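Local atomic coordinates of putative lipoprotein (PDB entry 3QNK), a protein that probably binds glycans at the cell surface as a SusD-like outer-membrane lipoprotein, feeding their uptake. Residues K162-L167 and A183-K188; G177-G182 and I238-Q243; L211-V216 and L389-I394. All coordinates share one frame; numbering follows the deposited sequence.

Interaction 1: residues K162-L167 and A183-K188; sequences KATEML and AAYALK
Thr164 lays its methyl group on the ring of Tyr185: CG2 stands 3.5 Å from the ring centroid and only 2° off the ring normal, a CH-pi contact over the middle of one face. The same threonine leans its CB toward the hydroxyl half of the ring, where it lies 3.6 Å from Tyr185 CE2, and the two side chains cross at about a right angle. Beside this pair, toward the N-terminal end of 183-188, lies the second point of contact. Ala184 CB meets Thr164 CG2 at 3.7 Å and Ala163 CB at 3.8 Å, and Leu167 CD1 closes the group at 4.3 Å from Ala184 CB. Thr164 can offer carbon to the ring because of its first torsion (chi1 68°): OG1 is tucked between the backbone N and the carbonyl carbon, hydrogen-bonded to the carbonyl O of Lys161, while CG2 is left to face Tyr185. Farther out, Val208 and Glu207 of helix 198-209 also touch the Tyr185 side chain, and Lys181 NZ bonds to the carbonyl O of Thr164. The two helices, 149-166 and 181-194, run nearly antiparallel, 158° between the directions of the short segments, with the axes 8.8 Å apart. They form a helical hairpin of the alpha-alpha superhelix, in a region related to TPR proteins. Small residues at the crossing let the backbones approach, Thr164 CA lying 5.6 Å from Ala184 CA. Between the two segments the contact is therefore apolar, resting on methyl groups and one aromatic face, while the threonine hydroxyl is satisfied within its own helix.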
loop_
_atom_site.group_PDB
_atom_site.type_symbol
_atom_site.label_atom_id
_atom_site.label_comp_id
_atom_site.label_asym_id
_atom_site.label_seq_id
_atom_site.Cartn_x
_atom_site.Cartn_y
_atom_site.Cartn_z
ATOM N N LYS B 162 -28.760 -10.541 0.569
ATOM C CA LYS B 162 -29.023 -9.935 1.882
ATOM C C LYS B 162 -29.191 -8.421 1.706
ATOM O O LYS B 162 -30.144 -7.866 2.241
ATOM C CB LYS B 162 -27.931 -10.291 2.924
ATOM N N ALA B 163 -28.356 -7.793 0.850
ATOM C CA ALA B 163 -28.409 -6.362 0.519
ATOM C C ALA B 163 -29.769 -5.963 -0.090
ATOM O O ALA B 163 -30.391 -5.038 0.438
ATOM C CB ALA B 163 -27.282 -5.989 -0.423
ATOM N N THR B 164 -30.262 -6.685 -1.150
ATOM C CA THR B 164 -31.591 -6.426 -1.778
ATOM C C THR B 164 -32.746 -6.521 -0.738
ATOM O O THR B 164 -33.730 -5.782 -0.841
ATOM C CB THR B 164 -31.893 -7.398 -2.945
ATOM O OG1 THR B 164 -32.080 -8.734 -2.475
ATOM C CG2 THR B 164 -30.847 -7.379 -4.027
ATOM N N GLU B 165 -32.617 -7.426 0.261
ATOM C CA GLU B 165 -33.620 -7.612 1.311
ATOM C C GLU B 165 -33.588 -6.488 2.350
ATOM O O GLU B 165 -34.640 -6.162 2.903
ATOM C CB GLU B 165 -33.416 -8.953 2.030
ATOM C CG GLU B 165 -33.618 -10.181 1.151
ATOM C CD GLU B 165 -33.204 -11.539 1.700
ATOM O OE1 GLU B 165 -32.507 -11.593 2.740
ATOM O OE2 GLU B 165 -33.577 -12.556 1.070
HETATM N N MSE B 166 -32.396 -5.891 2.621
HETATM C CA MSE B 166 -32.212 -4.892 3.694
HETATM C C MSE B 166 -32.080 -3.431 3.268
HETATM O O MSE B 166 -32.209 -2.550 4.121
HETATM C CB MSE B 166 -30.975 -5.250 4.510
HETATM C CG MSE B 166 -31.071 -6.628 5.118
HETATM SE SE MSE B 166 -29.404 -7.169 5.856
HETATM C CE MSE B 166 -29.726 -6.583 7.650
ATOM N N LEU B 167 -31.797 -3.161 1.999
ATOM C CA LEU B 167 -31.611 -1.784 1.526
ATOM C C LEU B 167 -32.916 -1.113 1.039
ATOM O O LEU B 167 -33.803 -1.798 0.505
ATOM C CB LEU B 167 -30.582 -1.737 0.392
ATOM C CG LEU B 167 -29.130 -1.984 0.780
ATOM C CD1 LEU B 167 -28.238 -2.003 -0.455
ATOM C CD2 LEU B 167 -28.646 -0.957 1.755
ATOM N N ALA B 183 -29.062 -0.685 -6.693
ATOM C CA ALA B 183 -27.620 -0.887 -6.834
ATOM C C ALA B 183 -27.259 -2.346 -6.553
ATOM O O ALA B 183 -26.503 -2.944 -7.318
ATOM C CB ALA B 183 -26.864 0.052 -5.907
ATOM N N ALA B 184 -27.862 -2.941 -5.504
ATOM C CA ALA B 184 -27.614 -4.336 -5.130
ATOM C C ALA B 184 -28.084 -5.288 -6.236
ATOM O O ALA B 184 -27.321 -6.169 -6.626
ATOM C CB ALA B 184 -28.294 -4.661 -3.819
ATOM N N TYR B 185 -29.301 -5.079 -6.787
ATOM C CA TYR B 185 -29.823 -5.916 -7.865
ATOM C C TYR B 185 -28.992 -5.748 -9.127
ATOM O O TYR B 185 -28.681 -6.748 -9.791
ATOM C CB TYR B 185 -31.299 -5.607 -8.147
ATOM C CG TYR B 185 -32.277 -6.393 -7.296
ATOM C CD1 TYR B 185 -32.398 -7.775 -7.432
ATOM C CD2 TYR B 185 -33.153 -5.742 -6.422
ATOM C CE1 TYR B 185 -33.299 -8.500 -6.653
ATOM C CE2 TYR B 185 -34.091 -6.454 -5.668
ATOM C CZ TYR B 185 -34.162 -7.833 -5.787
ATOM O OH TYR B 185 -35.076 -8.541 -5.035
ATOM N N ALA B 186 -28.609 -4.496 -9.448
ATOM C CA ALA B 186 -27.774 -4.191 -10.607
ATOM C C ALA B 186 -26.397 -4.881 -10.482
ATOM O O ALA B 186 -25.969 -5.511 -11.449
ATOM C CB ALA B 186 -27.616 -2.692 -10.771
ATOM N N LEU B 187 -25.753 -4.846 -9.292
ATOM C CA LEU B 187 -24.468 -5.523 -9.137
ATOM C C LEU B 187 -24.667 -7.018 -9.240
ATOM O O LEU B 187 -23.872 -7.666 -9.925
ATOM C CB LEU B 187 -23.724 -5.148 -7.834
ATOM C CG LEU B 187 -22.231 -5.613 -7.693
ATOM C CD1 LEU B 187 -21.371 -5.140 -8.840
ATOM C CD2 LEU B 187 -21.619 -5.159 -6.381
ATOM N N LYS B 188 -25.767 -7.548 -8.660
ATOM C CA LYS B 188 -26.127 -8.964 -8.679
ATOM C C LYS B 188 -26.177 -9.469 -10.113
ATOM O O LYS B 188 -25.508 -10.461 -10.415
ATOM C CB LYS B 188 -27.471 -9.201 -7.958
ATOM C CG LYS B 188 -27.668 -10.588 -7.357
ATOM C CD LYS B 188 -28.821 -10.689 -6.351
ATOM C CE LYS B 188 -29.530 -12.038 -6.421
ATOM N NZ LYS B 188 -30.733 -12.042 -7.324
#

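Interaction 2: residues G177-G182 and I238-Q243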
loop_
_atom_site.group_PDB
_atom_site.type_symbol
_atom_site.label_atom_id
_atom_site.label_comp_id
_atom_site.label_asym_id
_atom_site.label_seq_id
_atom_site.Cartn_x
_atom_site.Cartn_y
_atom_site.Cartn_z
ATOM N N GLY B 177 -26.548 9.070 -2.450
ATOM C CA GLY B 177 -25.181 8.613 -2.740
ATOM C C GLY B 177 -24.880 7.208 -2.200
ATOM O O GLY B 177 -23.996 6.495 -2.704
ATOM N N ARG B 178 -25.653 6.799 -1.160
ATOM C CA ARG B 178 -25.595 5.498 -0.487
ATOM C C ARG B 178 -26.012 4.356 -1.464
ATOM O O ARG B 178 -26.518 4.618 -2.559
ATOM C CB ARG B 178 -26.519 5.521 0.768
ATOM C CG ARG B 178 -26.033 6.358 1.975
ATOM C CD ARG B 178 -26.767 5.976 3.287
ATOM N NE ARG B 178 -26.422 6.800 4.462
ATOM C CZ ARG B 178 -25.367 6.616 5.269
ATOM N NH1 ARG B 178 -24.498 5.637 5.033
ATOM N NH2 ARG B 178 -25.163 7.427 6.299
ATOM N N ALA B 179 -25.804 3.100 -1.068
ATOM C CA ALA B 179 -26.227 1.945 -1.852
ATOM C C ALA B 179 -27.743 1.744 -1.731
ATOM O O ALA B 179 -28.292 1.773 -0.630
ATOM C CB ALA B 179 -25.501 0.713 -1.367
ATOM N N THR B 180 -28.417 1.528 -2.859
ATOM C CA THR B 180 -29.871 1.290 -2.902
ATOM C C THR B 180 -30.173 -0.164 -3.195
ATOM O O THR B 180 -29.254 -0.938 -3.506
ATOM C CB THR B 180 -30.513 2.168 -3.985
ATOM O OG1 THR B 180 -29.814 2.011 -5.249
ATOM C CG2 THR B 180 -30.589 3.636 -3.560
ATOM N N LYS B 181 -31.464 -0.532 -3.133
ATOM C CA LYS B 181 -31.966 -1.859 -3.470
ATOM C C LYS B 181 -31.591 -2.133 -4.945
ATOM O O LYS B 181 -31.056 -3.196 -5.268
ATOM C CB LYS B 181 -33.481 -1.877 -3.229
ATOM C CG LYS B 181 -34.184 -3.221 -3.221
ATOM C CD LYS B 181 -35.690 -2.980 -3.037
ATOM C CE LYS B 181 -36.378 -4.014 -2.174
ATOM N NZ LYS B 181 -35.901 -4.025 -0.751
ATOM N N GLY B 182 -31.756 -1.108 -5.782
ATOM C CA GLY B 182 -31.414 -1.119 -7.196
ATOM C C GLY B 182 -29.951 -1.366 -7.449
ATOM O O GLY B 182 -29.610 -2.188 -8.304
ATOM N N ILE B 238 -28.223 6.839 -13.438
ATOM C CA ILE B 238 -27.237 6.471 -12.432
ATOM C C ILE B 238 -27.870 5.516 -11.408
ATOM O O ILE B 238 -28.906 5.830 -10.844
ATOM C CB ILE B 238 -26.625 7.732 -11.757
ATOM C CG1 ILE B 238 -25.861 8.606 -12.778
ATOM C CG2 ILE B 238 -25.703 7.326 -10.615
ATOM C CD1 ILE B 238 -25.587 10.034 -12.329
ATOM N N ILE B 239 -27.258 4.345 -11.197
ATOM C CA ILE B 239 -27.717 3.377 -10.196
ATOM C C ILE B 239 -26.762 3.479 -8.992
ATOM O O ILE B 239 -27.228 3.579 -7.869
ATOM C CB ILE B 239 -27.857 1.941 -10.759
ATOM C CG1 ILE B 239 -29.020 1.870 -11.767
ATOM C CG2 ILE B 239 -28.069 0.943 -9.643
ATOM C CD1 ILE B 239 -29.175 0.538 -12.552
ATOM N N PHE B 240 -25.441 3.497 -9.231
ATOM C CA PHE B 240 -24.409 3.641 -8.206
ATOM C C PHE B 240 -23.204 4.362 -8.775
ATOM O O PHE B 240 -22.696 3.982 -9.832
ATOM C CB PHE B 240 -23.984 2.278 -7.583
ATOM C CG PHE B 240 -23.138 2.437 -6.334
ATOM C CD1 PHE B 240 -23.716 2.797 -5.117
ATOM C CD2 PHE B 240 -21.766 2.268 -6.383
ATOM C CE1 PHE B 240 -22.929 2.989 -3.978
ATOM C CE2 PHE B 240 -20.981 2.441 -5.237
ATOM C CZ PHE B 240 -21.568 2.793 -4.043
ATOM N N ASP B 241 -22.744 5.401 -8.067
ATOM C CA ASP B 241 -21.571 6.179 -8.471
ATOM C C ASP B 241 -20.742 6.658 -7.271
ATOM O O ASP B 241 -21.157 6.527 -6.115
ATOM C CB ASP B 241 -21.970 7.387 -9.346
ATOM C CG ASP B 241 -22.849 8.462 -8.696
ATOM O OD1 ASP B 241 -23.181 8.327 -7.481
ATOM O OD2 ASP B 241 -23.216 9.428 -9.400
ATOM N N VAL B 242 -19.561 7.206 -7.578
ATOM C CA VAL B 242 -18.615 7.825 -6.661
ATOM C C VAL B 242 -18.080 9.089 -7.338
ATOM O O VAL B 242 -17.776 9.065 -8.533
ATOM C CB VAL B 242 -17.470 6.898 -6.146
ATOM C CG1 VAL B 242 -17.980 5.907 -5.118
ATOM C CG2 VAL B 242 -16.770 6.179 -7.266
ATOM N N GLN B 243 -18.019 10.196 -6.601
ATOM C CA GLN B 243 -17.442 11.438 -7.114
ATOM C C GLN B 243 -15.990 11.373 -6.695
ATOM O O GLN B 243 -15.671 11.553 -5.522
ATOM C CB GLN B 243 -18.188 12.701 -6.630
ATOM C CG GLN B 243 -19.609 12.829 -7.188
ATOM C CD GLN B 243 -20.589 11.840 -6.574
ATOM O OE1 GLN B 243 -20.697 11.702 -5.349
ATOM N NE2 GLN B 243 -21.302 11.099 -7.411
#
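Phe240 and Ile239 make the apolar contacts with 177-182, one through a ring atom and the other through a methyl. Phe240 CE1 lies 4.3 Å from Ala179 CB and 4.1 Å from Ala179 CA. With CG anti to the backbone N (chi1 -168°), the ring reaches across to the loop leading into helix 181-194. Ile239 presses CG2 against bare backbone at the start of that helix, 3.7 Å from Gly182 C. Backbone oxygens supply the polar part of the ring's surroundings: Gly177 O approaches CE1 of Phe240 obliquely at 3.9 Å, and Arg178 O lies at the ring edge, near its plane. Thr180 is the N-cap of the helix; its OG1 bonds to Ala183 N and to Tyr213 OH, and Ile239 O stands 4.0 Å from that OG1 without a bond between them. Ile239 and Phe240 form a classic beta bulge opposite Leu389, so two consecutive residues face one residue of strand 389-390. Strand 238-244 is the middle one of three, between 384-387 and 389-390, and its bulge packs against the entrance of helix 181-194, while Phe113 of helix 101-126 meets the Phe240 ring edge-to-face.

Interaction 3: residues L211-V216 and L389-I394; sequences LGYELV and LRYAEI
A chi1 of -165° swings the Tyr391 ring away from its own N and across to 211-216, where the backbone points CB of Tyr213 at it; chi1 -69° then leads the Tyr213 ring away, CG lying beside N, so that CB is what rests on the face. The contact lies in the SusD fold, where the loop after helix 198-209 crosses the junction of strand 389-390 with helix 391-405. Tyr213 CB sits over the middle of one face of the Tyr391 ring, 3.6 Å from the centroid, as a CH-pi contact. The two aromatic rings themselves meet obliquely, their planes 41° apart. Along the ring the loop backbone continues: Tyr213 O is 3.4 Å from Tyr391 CE2, and Leu215 N lies at the ring edge, in its plane, 3.7 Å from CD2 of Tyr391. The Leu215 side chain crosses that of Tyr391 at about a right angle, its CG 4.0 Å from CD2 of the ring. Glu214 finds its polar partner elsewhere, in a salt bridge with Lys236, while the Tyr391 ring also meets Tyr395 edge-to-face. At the start of helix 391-405 Leu215 CD2 rests 3.5 Å from Ala392 N and 4.0 Å from Ala392 CB.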
loop_
_atom_site.group_PDB
_atom_site.type_symbol
_atom_site.label_atom_id
_atom_site.label_comp_id
_atom_site.label_asym_id
_atom_site.label_seq_id
_atom_site.Cartn_x
_atom_site.Cartn_y
_atom_site.Cartn_z
ATOM N N LEU B 211 -37.879 -0.431 -10.428
ATOM C CA LEU B 211 -37.403 0.550 -9.453
ATOM C C LEU B 211 -37.343 2.016 -9.938
ATOM O O LEU B 211 -36.737 2.863 -9.254
ATOM C CB LEU B 211 -36.033 0.102 -8.918
ATOM C CG LEU B 211 -36.111 -1.150 -8.058
ATOM C CD1 LEU B 211 -34.756 -1.720 -7.790
ATOM C CD2 LEU B 211 -36.912 -0.909 -6.782
ATOM N N GLY B 212 -38.035 2.314 -11.039
ATOM C CA GLY B 212 -38.103 3.668 -11.570
ATOM C C GLY B 212 -36.824 4.278 -12.123
ATOM O O GLY B 212 -36.645 5.497 -12.065
ATOM N N TYR B 213 -35.916 3.467 -12.677
ATOM C CA TYR B 213 -34.756 4.076 -13.331
ATOM C C TYR B 213 -35.177 4.448 -14.777
ATOM O O TYR B 213 -36.206 3.979 -15.255
ATOM C CB TYR B 213 -33.528 3.146 -13.284
ATOM C CG TYR B 213 -32.954 2.969 -11.896
ATOM C CD1 TYR B 213 -32.181 3.968 -11.308
ATOM C CD2 TYR B 213 -33.184 1.810 -11.171
ATOM C CE1 TYR B 213 -31.680 3.832 -10.020
ATOM C CE2 TYR B 213 -32.671 1.652 -9.885
ATOM C CZ TYR B 213 -31.918 2.667 -9.311
ATOM O OH TYR B 213 -31.364 2.518 -8.057
ATOM N N GLU B 214 -34.445 5.321 -15.439
ATOM C CA GLU B 214 -34.798 5.730 -16.798
ATOM C C GLU B 214 -33.531 6.087 -17.570
ATOM O O GLU B 214 -32.636 6.718 -17.003
ATOM C CB GLU B 214 -35.769 6.925 -16.737
ATOM C CG GLU B 214 -36.601 7.174 -17.984
ATOM C CD GLU B 214 -37.294 8.524 -17.967
ATOM O OE1 GLU B 214 -38.071 8.789 -17.014
ATOM O OE2 GLU B 214 -37.015 9.338 -18.882
ATOM N N LEU B 215 -33.427 5.656 -18.844
ATOM C CA LEU B 215 -32.259 5.971 -19.684
ATOM C C LEU B 215 -32.302 7.429 -20.111
ATOM O O LEU B 215 -33.352 7.904 -20.555
ATOM C CB LEU B 215 -32.172 5.084 -20.935
ATOM C CG LEU B 215 -31.881 3.598 -20.749
ATOM C CD1 LEU B 215 -31.991 2.863 -22.055
ATOM C CD2 LEU B 215 -30.503 3.359 -20.182
ATOM N N VAL B 216 -31.185 8.161 -19.924
ATOM C CA VAL B 216 -31.063 9.573 -20.334
ATOM C C VAL B 216 -31.138 9.593 -21.867
ATOM O O VAL B 216 -30.581 8.698 -22.520
ATOM C CB VAL B 216 -29.719 10.161 -19.804
ATOM C CG1 VAL B 216 -29.281 11.431 -20.531
ATOM C CG2 VAL B 216 -29.732 10.359 -18.302
ATOM N N LEU B 389 -22.384 1.760 -11.655
ATOM C CA LEU B 389 -23.553 1.081 -12.196
ATOM C C LEU B 389 -24.548 2.088 -12.824
ATOM O O LEU B 389 -25.022 3.011 -12.148
ATOM C CB LEU B 389 -24.253 0.231 -11.112
ATOM C CG LEU B 389 -23.453 -0.879 -10.398
ATOM C CD1 LEU B 389 -24.195 -1.322 -9.115
ATOM C CD2 LEU B 389 -23.255 -2.074 -11.302
ATOM N N ARG B 390 -24.820 1.900 -14.139
ATOM C CA ARG B 390 -25.757 2.652 -14.988
ATOM C C ARG B 390 -26.942 1.779 -15.403
ATOM O O ARG B 390 -26.758 0.578 -15.638
ATOM C CB ARG B 390 -25.056 3.084 -16.271
ATOM C CG ARG B 390 -24.292 4.385 -16.279
ATOM C CD ARG B 390 -23.370 4.365 -17.508
ATOM N NE ARG B 390 -24.167 4.454 -18.720
ATOM C CZ ARG B 390 -23.768 4.140 -19.939
ATOM N NH1 ARG B 390 -22.533 3.719 -20.153
ATOM N NH2 ARG B 390 -24.589 4.278 -20.961
ATOM N N TYR B 391 -28.116 2.388 -15.623
ATOM C CA TYR B 391 -29.313 1.665 -16.075
ATOM C C TYR B 391 -29.087 0.933 -17.436
ATOM O O TYR B 391 -29.635 -0.153 -17.622
ATOM C CB TYR B 391 -30.513 2.617 -16.172
ATOM C CG TYR B 391 -31.871 1.950 -16.281
ATOM C CD1 TYR B 391 -32.152 0.772 -15.591
ATOM C CD2 TYR B 391 -32.900 2.540 -17.006
ATOM C CE1 TYR B 391 -33.405 0.167 -15.671
ATOM C CE2 TYR B 391 -34.168 1.960 -17.069
ATOM C CZ TYR B 391 -34.418 0.774 -16.397
ATOM O OH TYR B 391 -35.671 0.217 -16.434
ATOM N N ALA B 392 -28.241 1.492 -18.342
ATOM C CA ALA B 392 -27.926 0.893 -19.642
ATOM C C ALA B 392 -27.446 -0.566 -19.531
ATOM O O ALA B 392 -27.765 -1.381 -20.401
ATOM C CB ALA B 392 -26.874 1.716 -20.351
ATOM N N GLU B 393 -26.701 -0.897 -18.449
ATOM C CA GLU B 393 -26.160 -2.227 -18.220
ATOM C C GLU B 393 -27.246 -3.267 -17.993
ATOM O O GLU B 393 -27.071 -4.418 -18.405
ATOM C CB GLU B 393 -25.224 -2.214 -17.026
ATOM C CG GLU B 393 -24.080 -3.180 -17.199
ATOM C CD GLU B 393 -23.175 -3.301 -15.995
ATOM O OE1 GLU B 393 -22.617 -2.264 -15.552
ATOM O OE2 GLU B 393 -23.018 -4.446 -15.507
ATOM N N ILE B 394 -28.358 -2.883 -17.319
ATOM C CA ILE B 394 -29.467 -3.788 -17.044
ATOM C C ILE B 394 -29.943 -4.376 -18.373
ATOM O O ILE B 394 -29.998 -5.592 -18.511
ATOM C CB ILE B 394 -30.587 -3.059 -16.256
ATOM C CG1 ILE B 394 -30.036 -2.407 -14.962
ATOM C CG2 ILE B 394 -31.816 -3.927 -15.988
ATOM C CD1 ILE B 394 -29.267 -3.314 -13.998
#

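Overall arrangement
From the N terminus, interaction 1 closes first, folding helix 181-194 back on helix 149-166 across a 15-residue connection. Before that connection ends, 177-182 opens interaction 2, which closes 55 residues later at strand 238-244; the two contacts therefore cross, and both use helix 181-194. Interaction 3 opens at 211-216, inside the loop of interaction 2, and closes after 172 residues at 389-394, so these two also cross, while interactions 1 and 3 follow in series. Strands 238-244 and 389-390 are sheet neighbours, joined by a backbone hydrogen bond from Ile239 N to Leu389 O. Together the contacts tie the helical hairpin to the small antiparallel sheet and the start of helix 391-405.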